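Local coordinates for protein Lysine/ornithine decarboxylase (Selenomonas ruminantium, PDB 5GJO) that decarboxylates L-lysine and L-ornithine with similar efficiency, giving cadaverine and putrescine, with pyridoxal 5'-phosphate as cofactor, at residues A[42-47]-A[243-248]; A[212-217]-A[250-255]; A[314-319]-A[333-338]. The protein carries 2 engineered substitutions. All coordinates share one frame; numbering follows the deposited sequence.

Contact 1: A[42-47]-A[243-248]; sequences LPRAGV and QIDRLF
Arg44 reaches from the turn before strand 45-50 to the C-terminal end of helix 233-247 and closes on it with both terminal nitrogens. Arg44 NH1 donates to Phe248 O at 2.9 Å, nearly in line with the carbonyl, and NH2 donates to the same oxygen at 3.1 Å from above the carbonyl plane. Phe248 is the first residue to leave helical geometry, and its carbonyl lies just past the helix end, where the helix dipole would probably favour a cationic partner.

Arg44 NH2 also forms a salt bridge with Asp245 OD1 at 2.9 Å, meeting the carboxylate on its anti side and 26° out of its plane. Both acceptors lie at the guanidinium edge and so fix its rotation. The bend at chi2 (-59°) brings Arg44 CD within 3.3 Å of Asp245 OD1, and a second at chi3 (-46°) turns the guanidinium toward Phe248 O.

The tight side lies beneath this polar grip. Ile244 CG2 sits against one guanidinium face, 3.7 Å from Arg44 NH2, and equally close to Arg44 CB. The other branch makes a looser apolar contact with buried Leu42, Ile244 CD1 to Leu42 CD1 at 4.1 Å; beta-branched isoleucine serves both. On the solvent side stands exposed Asp245, where a carboxylate can pair with arginine and probably remain hydrated.

Asn241, one turn before Asp245 in the helix, accepts from Arg44 N through OD1. Val253 of strand 252-255 packs on both Arg44 and Ile244, while Phe248 turns its ring to Phe202 of helix 189-207, edge-to-face, placing the contact between the barrel strands and their outer helices.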
loop_
_atom_site.group_PDB
_atom_site.type_symbol
_atom_site.label_atom_id
_atom_site.label_comp_id
_atom_site.label_asym_id
_atom_site.label_seq_id
_atom_site.Cartn_x
_atom_site.Cartn_y
_atom_site.Cartn_z
ATOM N N LEU A 42 4.537 2.315 -33.425
ATOM C CA LEU A 42 3.526 1.298 -33.362
ATOM C C LEU A 42 2.220 1.897 -33.879
ATOM O O LEU A 42 1.234 1.910 -33.195
ATOM C CB LEU A 42 3.418 0.790 -31.912
ATOM C CG LEU A 42 2.530 -0.404 -31.587
ATOM C CD1 LEU A 42 2.791 -1.614 -32.454
ATOM C CD2 LEU A 42 2.656 -0.764 -30.119
ATOM N N PRO A 43 2.232 2.363 -35.129
ATOM C CA PRO A 43 1.034 3.017 -35.643
ATOM C C PRO A 43 -0.215 2.150 -35.720
ATOM O O PRO A 43 -1.317 2.644 -35.514
ATOM C CB PRO A 43 1.501 3.551 -37.012
ATOM C CG PRO A 43 2.631 2.694 -37.410
ATOM C CD PRO A 43 3.355 2.465 -36.058
ATOM N N ARG A 44 -0.055 0.867 -35.964
ATOM C CA ARG A 44 -1.200 -0.028 -36.097
ATOM C C ARG A 44 -2.053 -0.187 -34.823
ATOM O O ARG A 44 -3.209 -0.546 -34.908
ATOM C CB ARG A 44 -0.771 -1.392 -36.647
ATOM C CG ARG A 44 -0.404 -1.393 -38.127
ATOM C CD ARG A 44 -1.552 -0.932 -39.026
ATOM N NE ARG A 44 -2.803 -1.570 -38.672
ATOM C CZ ARG A 44 -3.097 -2.838 -38.923
ATOM N NH1 ARG A 44 -4.252 -3.331 -38.526
ATOM N NH2 ARG A 44 -2.248 -3.609 -39.560
ATOM N N ALA A 45 -1.466 0.017 -33.648
ATOM C CA ALA A 45 -2.192 -0.253 -32.400
ATOM C C ALA A 45 -2.638 1.006 -31.791
ATOM O O ALA A 45 -1.814 1.734 -31.176
ATOM C CB ALA A 45 -1.314 -1.036 -31.428
ATOM N N GLY A 46 -3.961 1.244 -31.861
ATOM C CA GLY A 46 -4.597 2.352 -31.203
ATOM C C GLY A 46 -4.488 2.235 -29.681
ATOM O O GLY A 46 -4.513 1.161 -29.155
ATOM N N VAL A 47 -4.276 3.362 -29.010
ATOM C CA VAL A 47 -3.969 3.353 -27.565
ATOM C C VAL A 47 -5.193 3.465 -26.649
ATOM O O VAL A 47 -6.001 4.422 -26.717
ATOM C CB VAL A 47 -3.007 4.496 -27.255
ATOM C CG1 VAL A 47 -2.667 4.535 -25.774
ATOM C CG2 VAL A 47 -1.750 4.359 -28.054
ATOM N N GLN A 243 4.703 -7.292 -37.193
ATOM C CA GLN A 243 3.982 -8.536 -37.081
ATOM C C GLN A 243 2.491 -8.285 -37.165
ATOM O O GLN A 243 1.704 -9.116 -37.704
ATOM C CB GLN A 243 4.353 -9.261 -35.780
ATOM C CG GLN A 243 3.703 -10.639 -35.599
ATOM C CD GLN A 243 4.529 -11.753 -36.201
ATOM O OE1 GLN A 243 5.134 -11.585 -37.235
ATOM N NE2 GLN A 243 4.650 -12.855 -35.496
ATOM N N ILE A 244 2.020 -7.134 -36.698
ATOM C CA ILE A 244 0.629 -6.806 -36.861
ATOM C C ILE A 244 0.293 -6.508 -38.336
ATOM O O ILE A 244 -0.747 -6.940 -38.820
ATOM C CB ILE A 244 0.208 -5.582 -35.999
ATOM C CG1 ILE A 244 0.278 -5.905 -34.485
ATOM C CG2 ILE A 244 -1.195 -5.097 -36.332
ATOM C CD1 ILE A 244 0.375 -4.696 -33.642
ATOM N N ASP A 245 1.160 -5.784 -39.027
ATOM C CA ASP A 245 0.906 -5.574 -40.479
ATOM C C ASP A 245 0.883 -6.909 -41.264
ATOM O O ASP A 245 0.090 -7.068 -42.205
ATOM C CB ASP A 245 1.874 -4.609 -41.089
ATOM C CG ASP A 245 1.353 -3.176 -41.124
ATOM O OD1 ASP A 245 0.119 -2.959 -41.071
ATOM O OD2 ASP A 245 2.239 -2.270 -41.276
ATOM N N ARG A 246 1.784 -7.807 -40.909
ATOM C CA ARG A 246 1.961 -9.099 -41.529
ATOM C C ARG A 246 0.757 -9.950 -41.371
ATOM O O ARG A 246 0.267 -10.540 -42.354
ATOM C CB ARG A 246 3.161 -9.791 -40.946
ATOM C CG ARG A 246 3.397 -11.204 -41.462
ATOM C CD ARG A 246 4.280 -11.943 -40.503
ATOM N NE ARG A 246 4.643 -13.278 -40.990
ATOM C CZ ARG A 246 5.303 -14.158 -40.279
ATOM N NH1 ARG A 246 5.634 -13.893 -38.987
ATOM N NH2 ARG A 246 5.699 -15.291 -40.860
ATOM N N LEU A 247 0.270 -10.076 -40.165
ATOM C CA LEU A 247 -0.843 -10.979 -39.845
ATOM C C LEU A 247 -2.199 -10.381 -39.805
ATOM O O LEU A 247 -3.194 -11.109 -40.010
ATOM C CB LEU A 247 -0.591 -11.675 -38.471
ATOM C CG LEU A 247 0.709 -12.438 -38.369
ATOM C CD1 LEU A 247 0.883 -12.973 -36.951
ATOM C CD2 LEU A 247 0.827 -13.582 -39.401
ATOM N N PHE A 248 -2.354 -9.058 -39.467
ATOM C CA PHE A 248 -3.638 -8.439 -39.235
ATOM C C PHE A 248 -3.768 -7.161 -40.061
ATOM O O PHE A 248 -4.073 -6.067 -39.514
ATOM C CB PHE A 248 -3.856 -8.150 -37.725
ATOM C CG PHE A 248 -3.984 -9.393 -36.899
ATOM C CD1 PHE A 248 -5.223 -10.007 -36.745
ATOM C CD2 PHE A 248 -2.862 -9.959 -36.290
ATOM C CE1 PHE A 248 -5.351 -11.150 -35.995
ATOM C CE2 PHE A 248 -2.992 -11.169 -35.547
ATOM C CZ PHE A 248 -4.265 -11.700 -35.373
#

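Contact 2: A[212-217]-A[250-255]; sequences LTDLDI and DTAVWT
Two neighbouring parallel strands of the PLP-binding TIM-type barrel, 214-216 and 252-255, pair here as the ends of a beta-alpha-beta crossover whose helix is 233-247. Their short axes approach to 4.6 Å and diverge by only 18°. Four backbone hydrogen bonds step from one strand to the other: Ala252 N to Thr213 O, Leu215 N to Ala252 O, Trp254 N to Leu215 O and Ile217 N to Trp254 O. Each strand thus donates and accepts in turn, as parallel pairing requires, and CA-H...O contacts fill in between, among them Val253 CA to Leu215 O at 3.2 Å.

The face carrying Leu215 and Val253 is apolar and packs toward the surrounding helices: Leu215 lies on Leu195 and Ala198 of helix 189-207, and Val253 on Ile244 of the crossover helix. Val253 CG1 also comes 4.0 Å from Ile217 CG2. Aliphatic residues suit this layer, needing no polar partner, and beta-branched Val253 is also at ease in extended backbone. Farther along, Ile217 CG1 touches Thr255 CB at 3.7 Å.

The opposite face is more polar, with two aspartates, Asp214 and Asp216, beside Ala252 and Trp254, and lines the barrel interior. The side chain of Asp216 lies about 7 Å from the bound pyridoxal phosphate, its OD1 accepting from Gly218 N. Small Ala252 leaves room for the carboxylate of Asp214, whose OD2 also forms a salt bridge with Arg113; that arginine makes a cation-pi contact with the indole as well. Trp254 NE1 donates to Asp214 OD2 at 2.9 Å, and although the carboxylate and ring planes are only 8° apart, OD2 sits 25° out of the indole plane.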
loop_
_atom_site.group_PDB
_atom_site.type_symbol
_atom_site.label_atom_id
_atom_site.label_comp_id
_atom_site.label_asym_id
_atom_site.label_seq_id
_atom_site.Cartn_x
_atom_site.Cartn_y
_atom_site.Cartn_z
ATOM N N LEU A 212 -14.431 -11.874 -36.359
ATOM C CA LEU A 212 -13.789 -11.062 -35.267
ATOM C C LEU A 212 -13.117 -9.901 -35.957
ATOM O O LEU A 212 -12.444 -10.080 -36.945
ATOM C CB LEU A 212 -12.754 -11.923 -34.527
ATOM C CG LEU A 212 -13.344 -13.188 -33.881
ATOM C CD1 LEU A 212 -12.275 -13.987 -33.162
ATOM C CD2 LEU A 212 -14.470 -12.944 -32.910
ATOM N N THR A 213 -13.320 -8.756 -35.388
ATOM C CA THR A 213 -12.924 -7.487 -36.003
ATOM C C THR A 213 -11.740 -6.756 -35.262
ATOM O O THR A 213 -11.108 -5.881 -35.866
ATOM C CB THR A 213 -14.121 -6.512 -35.996
ATOM O OG1 THR A 213 -14.651 -6.313 -34.713
ATOM C CG2 THR A 213 -15.320 -7.037 -36.870
ATOM N N ASP A 214 -11.577 -7.042 -33.970
ATOM C CA ASP A 214 -10.671 -6.302 -33.082
ATOM C C ASP A 214 -9.699 -7.186 -32.317
ATOM O O ASP A 214 -10.079 -8.214 -31.818
ATOM C CB ASP A 214 -11.486 -5.549 -32.053
ATOM C CG ASP A 214 -12.170 -4.328 -32.629
ATOM O OD1 ASP A 214 -13.006 -4.505 -33.504
ATOM O OD2 ASP A 214 -11.876 -3.221 -32.193
ATOM N N LEU A 215 -8.461 -6.725 -32.189
ATOM C CA LEU A 215 -7.436 -7.467 -31.483
ATOM C C LEU A 215 -6.761 -6.431 -30.506
ATOM O O LEU A 215 -6.439 -5.344 -30.922
ATOM C CB LEU A 215 -6.439 -7.941 -32.450
ATOM C CG LEU A 215 -5.171 -8.569 -31.969
ATOM C CD1 LEU A 215 -5.531 -9.901 -31.270
ATOM C CD2 LEU A 215 -4.160 -8.766 -33.120
ATOM N N ASP A 216 -6.675 -6.776 -29.228
ATOM C CA ASP A 216 -6.034 -5.895 -28.216
ATOM C C ASP A 216 -4.803 -6.680 -27.694
ATOM O O ASP A 216 -4.933 -7.712 -27.064
ATOM C CB ASP A 216 -7.041 -5.587 -27.141
ATOM C CG ASP A 216 -6.567 -4.556 -26.121
ATOM O OD1 ASP A 216 -5.438 -4.691 -25.662
ATOM O OD2 ASP A 216 -7.369 -3.665 -25.706
ATOM N N ILE A 217 -3.628 -6.136 -27.956
ATOM C CA ILE A 217 -2.381 -6.707 -27.604
ATOM C C ILE A 217 -1.863 -6.416 -26.170
ATOM O O ILE A 217 -0.758 -6.848 -25.863
ATOM C CB ILE A 217 -1.283 -6.296 -28.603
ATOM C CG1 ILE A 217 -0.886 -4.824 -28.508
ATOM C CG2 ILE A 217 -1.728 -6.622 -30.018
ATOM C CD1 ILE A 217 0.455 -4.582 -29.131
ATOM N N ASP A 250 -6.189 -6.183 -41.936
ATOM C CA ASP A 250 -7.597 -5.748 -41.966
ATOM C C ASP A 250 -8.357 -5.862 -40.675
ATOM O O ASP A 250 -9.598 -5.892 -40.628
ATOM C CB ASP A 250 -8.307 -6.600 -43.062
ATOM C CG ASP A 250 -7.593 -6.560 -44.405
ATOM O OD1 ASP A 250 -7.079 -5.492 -44.842
ATOM O OD2 ASP A 250 -7.495 -7.632 -45.000
ATOM N N THR A 251 -7.651 -5.891 -39.560
ATOM C CA THR A 251 -8.273 -5.942 -38.251
ATOM C C THR A 251 -7.952 -4.595 -37.515
ATOM O O THR A 251 -6.934 -4.062 -37.800
ATOM C CB THR A 251 -7.659 -7.149 -37.539
ATOM O OG1 THR A 251 -8.138 -8.365 -38.167
ATOM C CG2 THR A 251 -8.053 -7.206 -36.107
ATOM N N ALA A 252 -8.876 -4.123 -36.704
ATOM C CA ALA A 252 -8.700 -2.960 -35.783
ATOM C C ALA A 252 -7.903 -3.459 -34.596
ATOM O O ALA A 252 -8.377 -4.295 -33.837
ATOM C CB ALA A 252 -9.999 -2.351 -35.308
ATOM N N VAL A 253 -6.666 -2.994 -34.512
ATOM C CA VAL A 253 -5.739 -3.417 -33.443
ATOM C C VAL A 253 -5.476 -2.320 -32.443
ATOM O O VAL A 253 -5.449 -1.123 -32.783
ATOM C CB VAL A 253 -4.398 -3.956 -34.032
ATOM C CG1 VAL A 253 -3.511 -4.532 -32.944
ATOM C CG2 VAL A 253 -4.678 -4.997 -35.140
ATOM N N TRP A 254 -5.326 -2.749 -31.192
ATOM C CA TRP A 254 -5.258 -1.849 -30.078
ATOM C C TRP A 254 -4.243 -2.310 -29.047
ATOM O O TRP A 254 -3.807 -3.477 -29.013
ATOM C CB TRP A 254 -6.603 -1.763 -29.342
ATOM C CG TRP A 254 -7.705 -1.519 -30.249
ATOM C CD1 TRP A 254 -8.471 -2.471 -30.891
ATOM C CD2 TRP A 254 -8.154 -0.236 -30.722
ATOM N NE1 TRP A 254 -9.406 -1.824 -31.731
ATOM C CE2 TRP A 254 -9.207 -0.472 -31.660
ATOM C CE3 TRP A 254 -7.751 1.079 -30.479
ATOM C CZ2 TRP A 254 -9.879 0.557 -32.283
ATOM C CZ3 TRP A 254 -8.462 2.145 -31.130
ATOM C CH2 TRP A 254 -9.497 1.867 -31.992
ATOM N N THR A 255 -3.797 -1.342 -28.246
ATOM C CA THR A 255 -2.840 -1.650 -27.169
ATOM C C THR A 255 -3.261 -0.957 -25.903
ATOM O O THR A 255 -3.899 0.080 -25.944
ATOM C CB THR A 255 -1.384 -1.299 -27.637
ATOM O OG1 THR A 255 -0.433 -1.667 -26.586
ATOM C CG2 THR A 255 -1.268 0.204 -28.020
HETATM O O HOH W 1 -10.699 -8.815 -38.645
#

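Contact 3: A[314-319]-A[333-338]; sequences KKPSTF and DFMAPE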
loop_
_atom_site.group_PDB
_atom_site.type_symbol
_atom_site.label_atom_id
_atom_site.label_comp_id
_atom_site.label_asym_id
_atom_site.label_seq_id
_atom_site.Cartn_x
_atom_site.Cartn_y
_atom_site.Cartn_z
ATOM N N LYS A 314 32.198 9.519 -1.529
ATOM C CA LYS A 314 31.001 8.749 -1.329
ATOM C C LYS A 314 31.372 7.549 -0.572
ATOM O O LYS A 314 32.530 7.060 -0.654
ATOM C CB LYS A 314 30.460 8.269 -2.675
ATOM C CG LYS A 314 29.956 9.391 -3.546
ATOM C CD LYS A 314 29.196 8.938 -4.781
ATOM C CE LYS A 314 28.940 10.220 -5.623
ATOM N NZ LYS A 314 27.788 10.040 -6.502
ATOM N N LYS A 315 30.446 7.065 0.216
ATOM C CA LYS A 315 30.620 5.786 0.858
ATOM C C LYS A 315 29.292 5.008 0.946
ATOM O O LYS A 315 28.195 5.655 0.870
ATOM C CB LYS A 315 31.179 6.025 2.254
ATOM C CG LYS A 315 30.315 6.774 3.190
ATOM C CD LYS A 315 30.878 6.790 4.619
ATOM C CE LYS A 315 32.088 7.679 4.689
ATOM N NZ LYS A 315 32.513 7.710 6.124
ATOM N N PRO A 316 29.378 3.697 1.177
ATOM C CA PRO A 316 28.140 2.945 1.225
ATOM C C PRO A 316 27.266 3.410 2.325
ATOM O O PRO A 316 27.730 3.562 3.516
ATOM C CB PRO A 316 28.611 1.450 1.424
ATOM C CG PRO A 316 29.952 1.460 0.764
ATOM C CD PRO A 316 30.556 2.776 1.156
ATOM N N SER A 317 25.985 3.649 1.956
ATOM C CA SER A 317 24.990 4.266 2.852
ATOM C C SER A 317 23.636 3.577 2.762
ATOM O O SER A 317 23.292 3.006 1.746
ATOM C CB SER A 317 24.854 5.734 2.559
ATOM O OG SER A 317 26.136 6.423 2.504
ATOM N N THR A 318 22.856 3.665 3.855
ATOM C CA THR A 318 21.516 3.160 3.881
ATOM C C THR A 318 20.493 4.311 3.892
ATOM O O THR A 318 20.744 5.307 4.559
ATOM C CB THR A 318 21.362 2.245 5.067
ATOM O OG1 THR A 318 22.134 1.032 4.864
ATOM C CG2 THR A 318 19.914 1.804 5.319
ATOM N N PHE A 319 19.365 4.136 3.188
ATOM C CA PHE A 319 18.298 5.125 3.143
ATOM C C PHE A 319 17.070 4.440 3.645
ATOM O O PHE A 319 16.734 3.336 3.143
ATOM C CB PHE A 319 18.075 5.610 1.697
ATOM C CG PHE A 319 19.172 6.507 1.196
ATOM C CD1 PHE A 319 20.341 5.978 0.716
ATOM C CD2 PHE A 319 19.031 7.878 1.242
ATOM C CE1 PHE A 319 21.322 6.826 0.250
ATOM C CE2 PHE A 319 20.011 8.726 0.759
ATOM C CZ PHE A 319 21.201 8.163 0.334
ATOM N N ASP A 333 23.841 -0.107 1.297
ATOM C CA ASP A 333 25.178 -0.128 0.613
ATOM C C ASP A 333 25.168 0.687 -0.641
ATOM O O ASP A 333 25.767 0.357 -1.629
ATOM C CB ASP A 333 25.633 -1.554 0.403
ATOM C CG ASP A 333 25.593 -2.351 1.675
ATOM O OD1 ASP A 333 26.299 -2.042 2.608
ATOM O OD2 ASP A 333 24.834 -3.305 1.779
ATOM N N PHE A 334 24.488 1.829 -0.580
ATOM C CA PHE A 334 24.317 2.718 -1.728
ATOM C C PHE A 334 25.407 3.764 -1.653
ATOM O O PHE A 334 25.548 4.430 -0.642
ATOM C CB PHE A 334 22.895 3.375 -1.667
ATOM C CG PHE A 334 22.605 4.291 -2.826
ATOM C CD1 PHE A 334 23.119 5.586 -2.848
ATOM C CD2 PHE A 334 21.958 3.776 -3.948
ATOM C CE1 PHE A 334 22.897 6.427 -3.948
ATOM C CE2 PHE A 334 21.698 4.624 -5.057
ATOM C CZ PHE A 334 22.182 5.916 -5.036
ATOM N N MET A 335 26.227 3.913 -2.701
ATOM C CA MET A 335 27.310 4.895 -2.660
ATOM C C MET A 335 26.764 6.341 -2.727
ATOM O O MET A 335 26.175 6.728 -3.749
ATOM C CB MET A 335 28.319 4.694 -3.812
ATOM C CG MET A 335 29.135 3.462 -3.670
ATOM S SD MET A 335 30.330 3.669 -2.297
ATOM C CE MET A 335 31.375 4.907 -2.917
ATOM N N ALA A 336 26.934 7.068 -1.642
ATOM C CA ALA A 336 26.381 8.357 -1.451
ATOM C C ALA A 336 27.385 9.304 -0.822
ATOM O O ALA A 336 28.213 8.892 0.047
ATOM C CB ALA A 336 25.096 8.292 -0.614
ATOM N N PRO A 337 27.303 10.604 -1.229
ATOM C CA PRO A 337 28.059 11.593 -0.518
ATOM C C PRO A 337 27.557 11.832 0.855
ATOM O O PRO A 337 26.514 11.233 1.257
ATOM C CB PRO A 337 27.955 12.815 -1.404
ATOM C CG PRO A 337 26.605 12.684 -1.979
ATOM C CD PRO A 337 26.404 11.235 -2.212
ATOM N N GLU A 338 28.295 12.638 1.615
ATOM C CA GLU A 338 27.878 12.962 2.946
ATOM C C GLU A 338 26.697 13.910 2.853
ATOM O O GLU A 338 26.806 14.986 2.257
ATOM C CB GLU A 338 29.000 13.658 3.749
ATOM C CG GLU A 338 28.501 14.189 5.087
ATOM C CD GLU A 338 29.570 14.811 6.010
ATOM O OE1 GLU A 338 29.361 14.824 7.227
ATOM O OE2 GLU A 338 30.599 15.279 5.523
HETATM O O HOH W 2 25.493 9.287 -4.819
HETATM O O HOH W 3 27.134 8.904 2.935
#
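Met335 lies alongside Pro316 on one face of the hairpin, and its tip reaches Lys314. CB and CG carry the chain out to SD, where the cross-strand contacts of the side chain begin. The bend at chi2 (-71°) sets Met335 SD beside the proline ring, 3.6 Å from Pro316 CD, and that at chi3 (-67°) turns CE on to Lys314, 3.3 Å from its carbonyl O and tightly packed at 3.5 Å from its CB. A flexible thioether suits such a curved, exposed path. Nearby, a water bridges Lys314 NZ and Met335 O.

The backbones form the antiparallel hairpin of strands 315-320 and 329-336. Lys315 and Ala336 exchange two hydrogen bonds, as do Ser317 and Phe334; Pro316, lacking an N-H, fits the non-hydrogen-bonded position opposite Met335. Asp333 and Phe334 both face Ser317, a G1 beta bulge, and Asp333 OD1 accepts from Gln281 NE2.

On the other face Ser317 OG donates to Lys315 O at 2.7 Å, from the side of the carbonyl plane opposite Ala336 N. The Phe319 ring turns its edge toward the face of Phe334 in an offset edge-to-face pair, planes at 88° and centroids 5.7 Å apart, and Phe319 CZ meets Ala336 CB at 4.0 Å.

How the contacts relate
Contacts 1 and 2 belong to the same barrel, with centres about 8 Å apart, and share the crossover from strand 214-216 through helix 233-247 to strand 252-255. Contact 2 joins the two strands; contact 1 ties the crossover helix to the start of strand 45-50, which pairs with strand 252-255 through probable hydrogen bonds of Gly46 to Val253 and Thr255. Both are largely buried, but the first depends on side-chain charge at a helix end and the second on parallel backbone pairing. Contact 3, about 46 to 49 Å from their centres, lies in the other, mixed sheet: a half-exposed antiparallel hairpin combining aromatic packing with water bridges.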